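Local coordinates for protein ethylbenzene dehydrogenase beta-subunit (Aromatoleum aromaticum, PDB 2IVF) that carries three iron/sulfur clusters (SF4) and one fe3-s4 cluster as the ferredoxin-like, cysteine-rich beta-subunit of a three-chain assembly, at residues 151-156 against 174-179; 18-23 against 238-243; 67-72 against 259-264; 145-150 against 270-275. All blocks are in the same frame, centred on the assembly; numbering follows the deposited sequence.

Strand 19-24 opens contact 2 near the N terminus, 67-72 opens contact 3, and strand 141-149 opens contact 4. The chain runs directly from there into 151-156, and contact 1 is the first loop to close, at 174-179; it sits within the loops of all three others. Segment 238-243 then closes contact 2, 259-264 closes contact 3 and 270-275 closes contact 4, in the order in which they were opened, so that these three loops cross one another. Contacts 2 and 4 share one sheet, where strands 19-24 and 270-273 are neighbours. Arg149 and Leu260 join contact 4 to contact 3, while Gln18 and Leu19 join contact 2 to contact 1.

Contact 1 (151-156 against 174-179); sequences CNHCTN and NGIVLV. With SF4 (iron/sulfur cluster), chain S.
Val177 N gives His153 ND1 an almost straight hydrogen bond, 3.0 Å long with 175° at the hydrogen and lying in the imidazole plane. Set beside its own backbone N and anti to the carbonyl carbon (chi1 -59°), CG directs the ring toward 174-179, and chi2 (-80°) turns its ND1 edge to Val177 N. Ile176 CG2 packs near the same end of the ring, 3.8 Å from His153 CE1. One face of the ring is covered by Cys151 SG, 3.7 Å above the plane and over its centre. That sulfur has two further tasks: it binds iron FE4 of the cluster at 2.3 Å and accepts a hydrogen bond from His153 N at 3.2 Å. Cys154 SG holds iron FE3, and the two cysteines begin a ferredoxin-type cluster-binding motif whose pocket also includes Cys159 and Cys194. Val177 lays CB and both methyls against sulfide S1, CG2 at 3.9 Å, an apolar contact beside the cluster. Lys170 NZ binds both Cys154 O and Gly175 O, bridging the segments. Since ND1 is an acceptor here, the ring's hydrogen probably sits on NE2, and the N-H donated to Cys151 SG would be expected to moderate that sulfur's charge.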
# COMPACT_ATOMS: atom_id res chain seq x y z
N CYS B 151 -9.59 -18.76 -10.52
CA CYS B 151 -10.36 -19.79 -11.22
C CYS B 151 -11.26 -20.43 -10.17
O CYS B 151 -10.84 -20.67 -9.04
CB CYS B 151 -9.48 -20.83 -11.89
SG CYS B 151 -10.33 -22.37 -12.31
N ASN B 152 -12.49 -20.71 -10.57
CA ASN B 152 -13.49 -21.26 -9.69
C ASN B 152 -13.45 -22.78 -9.56
O ASN B 152 -14.22 -23.34 -8.81
CB ASN B 152 -14.90 -20.77 -10.13
CG ASN B 152 -15.00 -19.28 -10.11
OD1 ASN B 152 -14.94 -18.67 -9.03
ND2 ASN B 152 -15.03 -18.66 -11.29
N HIS B 153 -12.57 -23.46 -10.31
CA HIS B 153 -12.50 -24.91 -10.30
C HIS B 153 -13.85 -25.54 -10.34
O HIS B 153 -14.21 -26.41 -9.52
CB HIS B 153 -11.61 -25.40 -9.17
CG HIS B 153 -10.24 -24.86 -9.29
ND1 HIS B 153 -9.30 -25.40 -10.15
CD2 HIS B 153 -9.67 -23.75 -8.77
CE1 HIS B 153 -8.20 -24.68 -10.10
NE2 HIS B 153 -8.39 -23.68 -9.26
N CYS B 154 -14.58 -25.09 -11.36
CA CYS B 154 -15.96 -25.41 -11.55
C CYS B 154 -16.27 -26.89 -11.55
O CYS B 154 -15.45 -27.75 -11.93
CB CYS B 154 -16.41 -24.78 -12.87
SG CYS B 154 -16.13 -23.00 -12.90
N THR B 155 -17.49 -27.19 -11.14
CA THR B 155 -18.01 -28.57 -11.20
C THR B 155 -18.38 -28.93 -12.62
O THR B 155 -18.26 -30.09 -13.03
CB THR B 155 -19.27 -28.66 -10.32
OG1 THR B 155 -18.92 -28.33 -8.98
CG2 THR B 155 -19.89 -30.03 -10.38
N ASN B 156 -18.85 -27.95 -13.39
CA ASN B 156 -19.15 -28.17 -14.80
C ASN B 156 -18.34 -27.20 -15.65
O ASN B 156 -18.91 -26.25 -16.20
CB ASN B 156 -20.62 -28.02 -15.06
CG ASN B 156 -20.96 -28.22 -16.52
OD1 ASN B 156 -20.40 -29.10 -17.17
ND2 ASN B 156 -21.85 -27.36 -17.07
N ASN B 174 -9.55 -33.82 -5.87
CA ASN B 174 -9.76 -32.53 -5.22
C ASN B 174 -10.48 -31.44 -6.05
O ASN B 174 -10.64 -30.29 -5.59
CB ASN B 174 -8.41 -32.01 -4.74
CG ASN B 174 -7.37 -31.95 -5.85
OD1 ASN B 174 -7.70 -31.78 -7.03
ND2 ASN B 174 -6.10 -32.13 -5.48
N GLY B 175 -10.89 -31.81 -7.25
CA GLY B 175 -11.65 -30.95 -8.16
C GLY B 175 -10.85 -29.86 -8.83
O GLY B 175 -11.43 -28.98 -9.47
N ILE B 176 -9.53 -29.92 -8.73
CA ILE B 176 -8.68 -28.91 -9.39
C ILE B 176 -8.69 -29.12 -10.89
O ILE B 176 -8.51 -30.27 -11.39
CB ILE B 176 -7.23 -28.96 -8.85
CG1 ILE B 176 -7.22 -28.62 -7.35
CG2 ILE B 176 -6.35 -27.95 -9.60
CD1 ILE B 176 -5.82 -28.82 -6.67
N VAL B 177 -8.97 -28.02 -11.59
CA VAL B 177 -9.04 -28.01 -13.05
C VAL B 177 -7.70 -27.52 -13.55
O VAL B 177 -7.18 -26.52 -13.10
CB VAL B 177 -10.19 -27.11 -13.55
CG1 VAL B 177 -10.18 -27.04 -15.11
CG2 VAL B 177 -11.51 -27.64 -13.01
N LEU B 178 -7.11 -28.29 -14.44
CA LEU B 178 -5.77 -27.98 -14.94
C LEU B 178 -5.69 -28.06 -16.46
O LEU B 178 -6.37 -28.85 -17.10
CB LEU B 178 -4.73 -28.96 -14.34
CG LEU B 178 -4.53 -28.85 -12.80
CD1 LEU B 178 -3.68 -30.02 -12.34
CD2 LEU B 178 -3.88 -27.52 -12.35
N VAL B 179 -4.80 -27.25 -17.02
CA VAL B 179 -4.40 -27.32 -18.44
C VAL B 179 -3.08 -28.08 -18.51
O VAL B 179 -2.05 -27.60 -18.03
CB VAL B 179 -4.19 -25.92 -19.07
CG1 VAL B 179 -3.69 -26.09 -20.54
CG2 VAL B 179 -5.45 -25.06 -19.01
FE1 SF4 S . -13.21 -20.92 -16.05
FE2 SF4 S . -12.66 -23.48 -16.29
FE3 SF4 S . -14.43 -22.62 -14.37
FE4 SF4 S . -11.76 -22.06 -14.08
S1 SF4 S . -12.75 -24.15 -14.08
S2 SF4 S . -13.53 -20.60 -13.83
S3 SF4 S . -11.13 -21.82 -16.24
S4 SF4 S . -14.73 -22.54 -16.66

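Contact 2 (18-23 against 238-243); sequences QLVTVI and GYLDDT
Nearly equal first torsions (chi1 -72° and -68°), with each CG anti to its carbonyl carbon, and direct pairing on one face of the sheet set the side chains of Leu19 and Tyr239 side by side, running in one direction. Leu19 CD2 lies over a face of the phenol ring in a CH-pi contact, 3.6 Å from the centroid of Tyr239 and displaced toward the rim. On the other face of the sheet, Val20 CG1 meets Leu240 CB at 3.7 Å, with helix 246-253 packing nearby. The backbones form an antiparallel ladder between strands 19-24 and 235-239, the latter an outermost strand of a four-stranded mixed sheet within this chain. Val20 and Gly238 are its hydrogen-bonded pair, Val20 N to Gly238 O at 2.8 Å and Gly238 N to Val20 O at 3.0 Å. Leu19 and Tyr239 are a non-hydrogen-bonded pair. Beyond them Leu240 N reaches Gln18 O at 3.0 Å, just as the chain enters a type I turn from Tyr239 to Asp242. Gln18 folds back so that NE2 donates to Leu19 O at 2.9 Å, and its OE1 accepts from Lys170. Arg17 makes a cation-pi contact with the Tyr239 ring and a salt bridge with Asp241, while Gln18 N donates to water 1.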
# COMPACT_ATOMS: atom_id res chain seq x y z
N GLN B 18 -14.11 -31.69 -3.70
CA GLN B 18 -13.95 -30.40 -4.31
C GLN B 18 -13.36 -29.44 -3.30
O GLN B 18 -14.00 -29.16 -2.27
CB GLN B 18 -15.30 -29.87 -4.75
CG GLN B 18 -15.25 -28.52 -5.42
CD GLN B 18 -14.50 -28.52 -6.74
OE1 GLN B 18 -14.83 -29.27 -7.66
NE2 GLN B 18 -13.48 -27.66 -6.85
N LEU B 19 -12.18 -28.94 -3.62
CA LEU B 19 -11.60 -27.84 -2.90
C LEU B 19 -12.35 -26.57 -3.22
O LEU B 19 -12.66 -26.31 -4.36
CB LEU B 19 -10.11 -27.70 -3.23
CG LEU B 19 -9.17 -28.78 -2.65
CD1 LEU B 19 -7.70 -28.69 -3.16
CD2 LEU B 19 -9.19 -28.71 -1.15
N VAL B 20 -12.64 -25.81 -2.18
CA VAL B 20 -13.34 -24.55 -2.31
C VAL B 20 -12.69 -23.48 -1.47
O VAL B 20 -11.98 -23.75 -0.49
CB VAL B 20 -14.82 -24.65 -1.94
CG1 VAL B 20 -15.51 -25.88 -2.64
CG2 VAL B 20 -14.99 -24.68 -0.49
N THR B 21 -12.91 -22.24 -1.93
CA THR B 21 -12.50 -21.08 -1.21
C THR B 21 -13.74 -20.25 -0.93
O THR B 21 -14.66 -20.15 -1.75
CB THR B 21 -11.49 -20.22 -2.02
OG1 THR B 21 -10.22 -20.90 -2.14
CG2 THR B 21 -11.28 -18.87 -1.32
N VAL B 22 -13.79 -19.69 0.25
CA VAL B 22 -14.79 -18.69 0.59
C VAL B 22 -14.05 -17.35 0.72
O VAL B 22 -12.97 -17.28 1.35
CB VAL B 22 -15.50 -19.00 1.90
CG1 VAL B 22 -16.27 -17.78 2.44
CG2 VAL B 22 -16.43 -20.23 1.70
N ILE B 23 -14.61 -16.30 0.16
CA ILE B 23 -14.00 -14.95 0.24
C ILE B 23 -15.02 -14.02 0.85
O ILE B 23 -16.12 -13.90 0.33
CB ILE B 23 -13.64 -14.43 -1.17
CG1 ILE B 23 -12.67 -15.44 -1.83
CG2 ILE B 23 -13.16 -12.95 -1.13
CD1 ILE B 23 -12.18 -15.08 -3.26
N GLY B 238 -10.86 -25.15 1.97
CA GLY B 238 -10.96 -26.53 2.38
C GLY B 238 -11.81 -27.34 1.45
O GLY B 238 -12.21 -26.85 0.42
N TYR B 239 -12.12 -28.57 1.87
CA TYR B 239 -13.01 -29.45 1.11
C TYR B 239 -14.46 -29.16 1.46
O TYR B 239 -14.84 -29.12 2.63
CB TYR B 239 -12.73 -30.89 1.42
CG TYR B 239 -11.39 -31.36 0.92
CD1 TYR B 239 -11.17 -31.64 -0.44
CD2 TYR B 239 -10.34 -31.52 1.79
CE1 TYR B 239 -9.93 -32.09 -0.89
CE2 TYR B 239 -9.11 -31.99 1.35
CZ TYR B 239 -8.91 -32.27 0.04
OH TYR B 239 -7.67 -32.70 -0.34
N LEU B 240 -15.28 -29.01 0.43
CA LEU B 240 -16.67 -28.66 0.63
C LEU B 240 -17.44 -29.73 1.47
O LEU B 240 -18.40 -29.38 2.18
CB LEU B 240 -17.34 -28.44 -0.74
CG LEU B 240 -18.78 -27.96 -0.77
CD1 LEU B 240 -18.91 -26.59 -0.21
CD2 LEU B 240 -19.29 -27.99 -2.17
N ASP B 241 -17.01 -30.98 1.40
CA ASP B 241 -17.63 -32.09 2.12
C ASP B 241 -17.17 -32.23 3.56
O ASP B 241 -17.74 -33.00 4.32
CB ASP B 241 -17.34 -33.43 1.43
CG ASP B 241 -15.86 -33.74 1.38
OD1 ASP B 241 -15.30 -34.21 2.38
OD2 ASP B 241 -15.25 -33.49 0.33
N ASP B 242 -16.13 -31.49 3.93
CA ASP B 242 -15.55 -31.57 5.28
C ASP B 242 -16.45 -30.74 6.19
O ASP B 242 -16.41 -29.52 6.18
CB ASP B 242 -14.11 -31.04 5.27
CG ASP B 242 -13.53 -30.83 6.66
OD1 ASP B 242 -14.15 -31.26 7.65
OD2 ASP B 242 -12.47 -30.17 6.75
N THR B 243 -17.25 -31.42 7.00
CA THR B 243 -18.30 -30.75 7.75
C THR B 243 -17.72 -29.93 8.91
O THR B 243 -18.40 -29.10 9.47
CB THR B 243 -19.34 -31.75 8.28
OG1 THR B 243 -18.68 -32.67 9.14
CG2 THR B 243 -19.98 -32.53 7.12
O HOH W 1 -16.08 -32.08 -1.49

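Contact 3 (67-72 against 259-264); sequences DYERKG and PLHAEY
A histidine-carboxylate hydrogen bond joins His261 to Glu69, linking two loops that each contain a short 3-10 turn. His261 NE2 donates to Glu69 OE2 at 2.6 Å; the oxygen lies in the imidazole plane and uses its anti lone pair, with the carboxylate turned 75° against the ring. Glu69 keeps CG beside its backbone N (chi1 -63°) and an extended chain beyond it, which carries OE2 across. At the same ring's other nitrogen, His261 ND1 donates to Glu263 OE2 at 2.8 Å, which fixes the rotation of the imidazole. With an acid at each nitrogen, a protonated, positively charged ring would be favoured. Tyr264 OH sits over the ring centre of His261, 3.2 Å above the plane, while Tyr68 OH approaches the ring's edge at CD2. Turn 68-70 lies between strands 55-59 and 75-76; turn 262-264 lies in the link from strand 258-259 to strand 270-273 of the mixed sheet. Tyr68 spans this junction: Glu69 CG covers one face of its ring, its OH touches Leu260 CD2 at 3.6 Å, and Arg149 makes a cation-pi contact with it. Water 2 donates to Glu69 O at 3.2 Å and lies beside the Tyr264 hydroxyl.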
# COMPACT_ATOMS: atom_id res chain seq x y z
N ASP B 67 -14.03 -6.14 -18.83
CA ASP B 67 -15.32 -6.42 -19.36
C ASP B 67 -15.50 -7.90 -19.55
O ASP B 67 -16.17 -8.29 -20.46
CB ASP B 67 -15.58 -5.64 -20.65
CG ASP B 67 -15.81 -4.15 -20.40
OD1 ASP B 67 -16.21 -3.80 -19.28
OD2 ASP B 67 -15.62 -3.34 -21.31
N TYR B 68 -14.93 -8.73 -18.67
CA TYR B 68 -15.08 -10.21 -18.81
C TYR B 68 -16.55 -10.66 -18.86
O TYR B 68 -16.91 -11.70 -19.47
CB TYR B 68 -14.35 -10.91 -17.66
CG TYR B 68 -15.11 -11.07 -16.35
CD1 TYR B 68 -15.07 -10.11 -15.35
CD2 TYR B 68 -15.88 -12.21 -16.12
CE1 TYR B 68 -15.75 -10.27 -14.16
CE2 TYR B 68 -16.56 -12.39 -14.96
CZ TYR B 68 -16.50 -11.43 -13.96
OH TYR B 68 -17.19 -11.66 -12.82
N GLU B 69 -17.40 -9.88 -18.19
CA GLU B 69 -18.85 -10.17 -18.10
C GLU B 69 -19.55 -9.91 -19.39
O GLU B 69 -20.73 -10.25 -19.53
CB GLU B 69 -19.50 -9.33 -16.95
CG GLU B 69 -18.96 -9.66 -15.62
CD GLU B 69 -19.30 -8.65 -14.51
OE1 GLU B 69 -19.04 -7.47 -14.72
OE2 GLU B 69 -19.80 -9.05 -13.41
N ARG B 70 -18.84 -9.30 -20.35
CA ARG B 70 -19.37 -9.11 -21.69
C ARG B 70 -18.78 -10.07 -22.72
O ARG B 70 -19.09 -9.96 -23.89
CB ARG B 70 -19.09 -7.69 -22.17
CG ARG B 70 -19.61 -6.63 -21.22
CD ARG B 70 -20.01 -5.38 -21.96
NE ARG B 70 -21.05 -4.70 -21.18
CZ ARG B 70 -20.98 -3.44 -20.74
NH1 ARG B 70 -19.92 -2.66 -21.01
NH2 ARG B 70 -22.00 -2.95 -20.03
N LYS B 71 -17.91 -10.98 -22.31
CA LYS B 71 -17.12 -11.74 -23.26
C LYS B 71 -17.61 -13.18 -23.51
O LYS B 71 -16.89 -14.01 -24.09
CB LYS B 71 -15.65 -11.64 -22.92
CG LYS B 71 -15.09 -10.21 -23.14
CD LYS B 71 -13.59 -10.16 -22.86
CE LYS B 71 -12.96 -8.88 -23.40
NZ LYS B 71 -13.77 -7.69 -23.16
N GLY B 72 -18.82 -13.48 -23.06
CA GLY B 72 -19.45 -14.74 -23.41
C GLY B 72 -18.83 -15.97 -22.76
O GLY B 72 -18.16 -15.87 -21.76
N PRO B 259 -22.03 -18.16 -4.84
CA PRO B 259 -21.25 -18.24 -6.04
C PRO B 259 -21.31 -17.00 -6.88
O PRO B 259 -22.34 -16.29 -6.93
CB PRO B 259 -21.91 -19.39 -6.82
CG PRO B 259 -23.28 -19.41 -6.38
CD PRO B 259 -23.22 -19.01 -4.91
N LEU B 260 -20.21 -16.73 -7.55
CA LEU B 260 -20.18 -15.61 -8.47
C LEU B 260 -20.75 -16.03 -9.84
O LEU B 260 -20.28 -16.98 -10.49
CB LEU B 260 -18.75 -15.02 -8.56
CG LEU B 260 -18.49 -13.93 -9.62
CD1 LEU B 260 -19.21 -12.64 -9.27
CD2 LEU B 260 -16.95 -13.68 -9.79
N HIS B 261 -21.81 -15.36 -10.27
CA HIS B 261 -22.37 -15.58 -11.60
C HIS B 261 -22.70 -17.07 -11.85
O HIS B 261 -22.33 -17.63 -12.88
CB HIS B 261 -21.42 -15.05 -12.68
CG HIS B 261 -21.41 -13.55 -12.84
ND1 HIS B 261 -22.56 -12.82 -13.09
CD2 HIS B 261 -20.39 -12.68 -12.86
CE1 HIS B 261 -22.23 -11.54 -13.24
NE2 HIS B 261 -20.92 -11.43 -13.09
N ALA B 262 -23.41 -17.70 -10.93
CA ALA B 262 -23.85 -19.09 -11.09
C ALA B 262 -24.69 -19.27 -12.37
O ALA B 262 -24.80 -20.40 -12.89
CB ALA B 262 -24.65 -19.52 -9.89
N GLU B 263 -25.30 -18.17 -12.85
CA GLU B 263 -26.10 -18.23 -14.09
C GLU B 263 -25.27 -18.53 -15.32
O GLU B 263 -25.82 -18.87 -16.35
CB GLU B 263 -26.96 -16.98 -14.33
CG GLU B 263 -26.21 -15.75 -14.76
CD GLU B 263 -25.50 -15.03 -13.63
OE1 GLU B 263 -25.48 -15.52 -12.47
OE2 GLU B 263 -24.98 -13.94 -13.90
N TYR B 264 -23.95 -18.42 -15.21
CA TYR B 264 -23.06 -18.85 -16.27
C TYR B 264 -22.97 -20.36 -16.46
O TYR B 264 -22.36 -20.84 -17.45
CB TYR B 264 -21.66 -18.28 -16.07
CG TYR B 264 -21.52 -16.77 -16.10
CD1 TYR B 264 -22.55 -15.92 -16.50
CD2 TYR B 264 -20.32 -16.19 -15.77
CE1 TYR B 264 -22.37 -14.54 -16.53
CE2 TYR B 264 -20.14 -14.83 -15.80
CZ TYR B 264 -21.16 -14.01 -16.19
OH TYR B 264 -20.94 -12.64 -16.19
O HOH W 2 -22.71 -11.12 -17.18

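Contact 4 (145-150 against 270-275); sequences FYLARM and IYYVPP
Tyr272 is the main projection from strand 270-273. Its ring stands out toward strand 145-149, and its OH donates to Ala148 O over a very short 2.5 Å, with the carbonyl oxygen near the ring plane. This hydroxyl end fits between Leu147 CD1 and Arg149 CG. Leu147 CD1 meets Tyr272 CE2 at 3.6 Å, the two side chains crossing at about a right angle, and Arg149 CG lies 3.4 Å from Tyr272 OH. The hydroxyl also accepts a hydrogen bond from water 3 at 2.8 Å; the same water donates to Met150 O, so it bridges the tyrosine and the end of the strand. Two smaller bumps flank the tyrosine. At one end Met150 curls back on itself (chi2 88°, chi3 77°), and Ile270 CD1 lies in the bend, near CB and SD and 3.6 Å from Met150 CE. At the other, Pro275 CG rests on a face of the Phe145 ring, offset toward the rim and 3.8 Å from its centroid, in a CH-pi contact. Ile23 of strand 19-24 touches Met150, Ile270 and Tyr272, while Phe302 meets the Tyr272 ring. The strands belong to different sheets; their axes run nearly antiparallel (165°) but 9.3 Å apart, too far for backbone pairing, and they meet through side chains. Ala148 and Met150 touch two different SF4 clusters, and the chain passes straight on to the ligands Cys151 and Cys154: a packed interface between two sheets, set against the iron-sulfur sites of a ferredoxin-like subunit.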
# COMPACT_ATOMS: atom_id res chain seq x y z
N PHE B 145 -16.81 -1.97 -3.25
CA PHE B 145 -16.14 -2.96 -2.42
C PHE B 145 -15.11 -3.61 -3.34
O PHE B 145 -15.12 -3.32 -4.54
CB PHE B 145 -17.13 -3.99 -1.85
CG PHE B 145 -17.94 -4.70 -2.86
CD1 PHE B 145 -19.17 -4.19 -3.26
CD2 PHE B 145 -17.51 -5.89 -3.44
CE1 PHE B 145 -19.96 -4.83 -4.17
CE2 PHE B 145 -18.27 -6.53 -4.39
CZ PHE B 145 -19.53 -6.01 -4.74
N TYR B 146 -14.25 -4.47 -2.78
CA TYR B 146 -13.19 -5.08 -3.54
C TYR B 146 -13.51 -6.52 -3.81
O TYR B 146 -14.08 -7.23 -2.95
CB TYR B 146 -11.87 -4.92 -2.81
CG TYR B 146 -11.53 -3.47 -2.56
CD1 TYR B 146 -11.15 -2.66 -3.62
CD2 TYR B 146 -11.56 -2.93 -1.28
CE1 TYR B 146 -10.85 -1.32 -3.41
CE2 TYR B 146 -11.21 -1.56 -1.04
CZ TYR B 146 -10.85 -0.78 -2.13
OH TYR B 146 -10.52 0.53 -1.92
N LEU B 147 -13.21 -6.97 -5.03
CA LEU B 147 -13.67 -8.27 -5.47
C LEU B 147 -12.50 -9.11 -5.98
O LEU B 147 -11.98 -8.89 -7.09
CB LEU B 147 -14.71 -8.09 -6.56
CG LEU B 147 -15.29 -9.41 -7.14
CD1 LEU B 147 -15.92 -10.25 -6.02
CD2 LEU B 147 -16.32 -9.15 -8.29
N ALA B 148 -12.08 -10.04 -5.11
CA ALA B 148 -11.04 -11.01 -5.39
C ALA B 148 -11.61 -12.17 -6.13
O ALA B 148 -12.71 -12.68 -5.82
CB ALA B 148 -10.33 -11.48 -4.08
N ARG B 149 -10.85 -12.62 -7.13
CA ARG B 149 -11.28 -13.68 -7.98
C ARG B 149 -10.10 -14.54 -8.39
O ARG B 149 -8.98 -14.05 -8.54
CB ARG B 149 -11.97 -13.13 -9.22
CG ARG B 149 -13.30 -12.41 -8.95
CD ARG B 149 -13.82 -11.75 -10.18
NE ARG B 149 -13.98 -12.82 -11.14
CZ ARG B 149 -13.58 -12.81 -12.39
NH1 ARG B 149 -13.01 -11.76 -12.93
NH2 ARG B 149 -13.74 -13.90 -13.13
N MET B 150 -10.38 -15.81 -8.62
CA MET B 150 -9.41 -16.73 -9.19
C MET B 150 -10.22 -17.68 -10.06
O MET B 150 -11.42 -17.48 -10.26
CB MET B 150 -8.69 -17.54 -8.09
CG MET B 150 -8.16 -16.77 -6.93
SD MET B 150 -9.33 -16.53 -5.56
CE MET B 150 -9.24 -18.18 -4.82
N ILE B 270 -15.80 -21.13 -5.93
CA ILE B 270 -15.49 -20.08 -5.00
C ILE B 270 -16.81 -19.42 -4.55
O ILE B 270 -17.71 -19.23 -5.35
CB ILE B 270 -14.57 -19.07 -5.63
CG1 ILE B 270 -13.24 -19.79 -5.98
CG2 ILE B 270 -14.34 -17.88 -4.66
CD1 ILE B 270 -12.25 -18.87 -6.75
N TYR B 271 -16.89 -19.09 -3.25
CA TYR B 271 -18.12 -18.57 -2.68
C TYR B 271 -17.81 -17.31 -1.91
O TYR B 271 -16.82 -17.24 -1.19
CB TYR B 271 -18.81 -19.61 -1.82
CG TYR B 271 -19.08 -20.89 -2.56
CD1 TYR B 271 -18.08 -21.85 -2.73
CD2 TYR B 271 -20.34 -21.15 -3.10
CE1 TYR B 271 -18.34 -23.03 -3.45
CE2 TYR B 271 -20.60 -22.29 -3.81
CZ TYR B 271 -19.61 -23.24 -3.97
OH TYR B 271 -19.97 -24.35 -4.66
N TYR B 272 -18.69 -16.35 -2.04
CA TYR B 272 -18.46 -15.01 -1.55
C TYR B 272 -19.51 -14.64 -0.51
O TYR B 272 -20.70 -14.89 -0.69
CB TYR B 272 -18.57 -14.01 -2.70
CG TYR B 272 -17.45 -14.13 -3.68
CD1 TYR B 272 -17.54 -15.04 -4.74
CD2 TYR B 272 -16.34 -13.31 -3.61
CE1 TYR B 272 -16.52 -15.14 -5.66
CE2 TYR B 272 -15.30 -13.42 -4.49
CZ TYR B 272 -15.39 -14.33 -5.51
OH TYR B 272 -14.38 -14.42 -6.43
N VAL B 273 -19.05 -14.13 0.63
CA VAL B 273 -19.94 -13.48 1.62
C VAL B 273 -20.16 -12.06 1.12
O VAL B 273 -19.20 -11.26 1.00
CB VAL B 273 -19.37 -13.45 3.05
CG1 VAL B 273 -20.41 -12.91 4.02
CG2 VAL B 273 -18.90 -14.88 3.48
N PRO B 274 -21.42 -11.72 0.79
CA PRO B 274 -21.63 -10.43 0.17
C PRO B 274 -21.46 -9.31 1.20
O PRO B 274 -21.66 -9.51 2.42
CB PRO B 274 -23.08 -10.53 -0.34
CG PRO B 274 -23.76 -11.46 0.57
CD PRO B 274 -22.68 -12.48 0.91
N PRO B 275 -21.15 -8.10 0.70
CA PRO B 275 -20.90 -6.98 1.54
C PRO B 275 -22.16 -6.37 2.08
O PRO B 275 -23.11 -6.12 1.34
CB PRO B 275 -20.18 -5.99 0.60
CG PRO B 275 -20.74 -6.24 -0.71
CD PRO B 275 -21.06 -7.74 -0.73
O HOH W 3 -13.76 -16.13 -8.50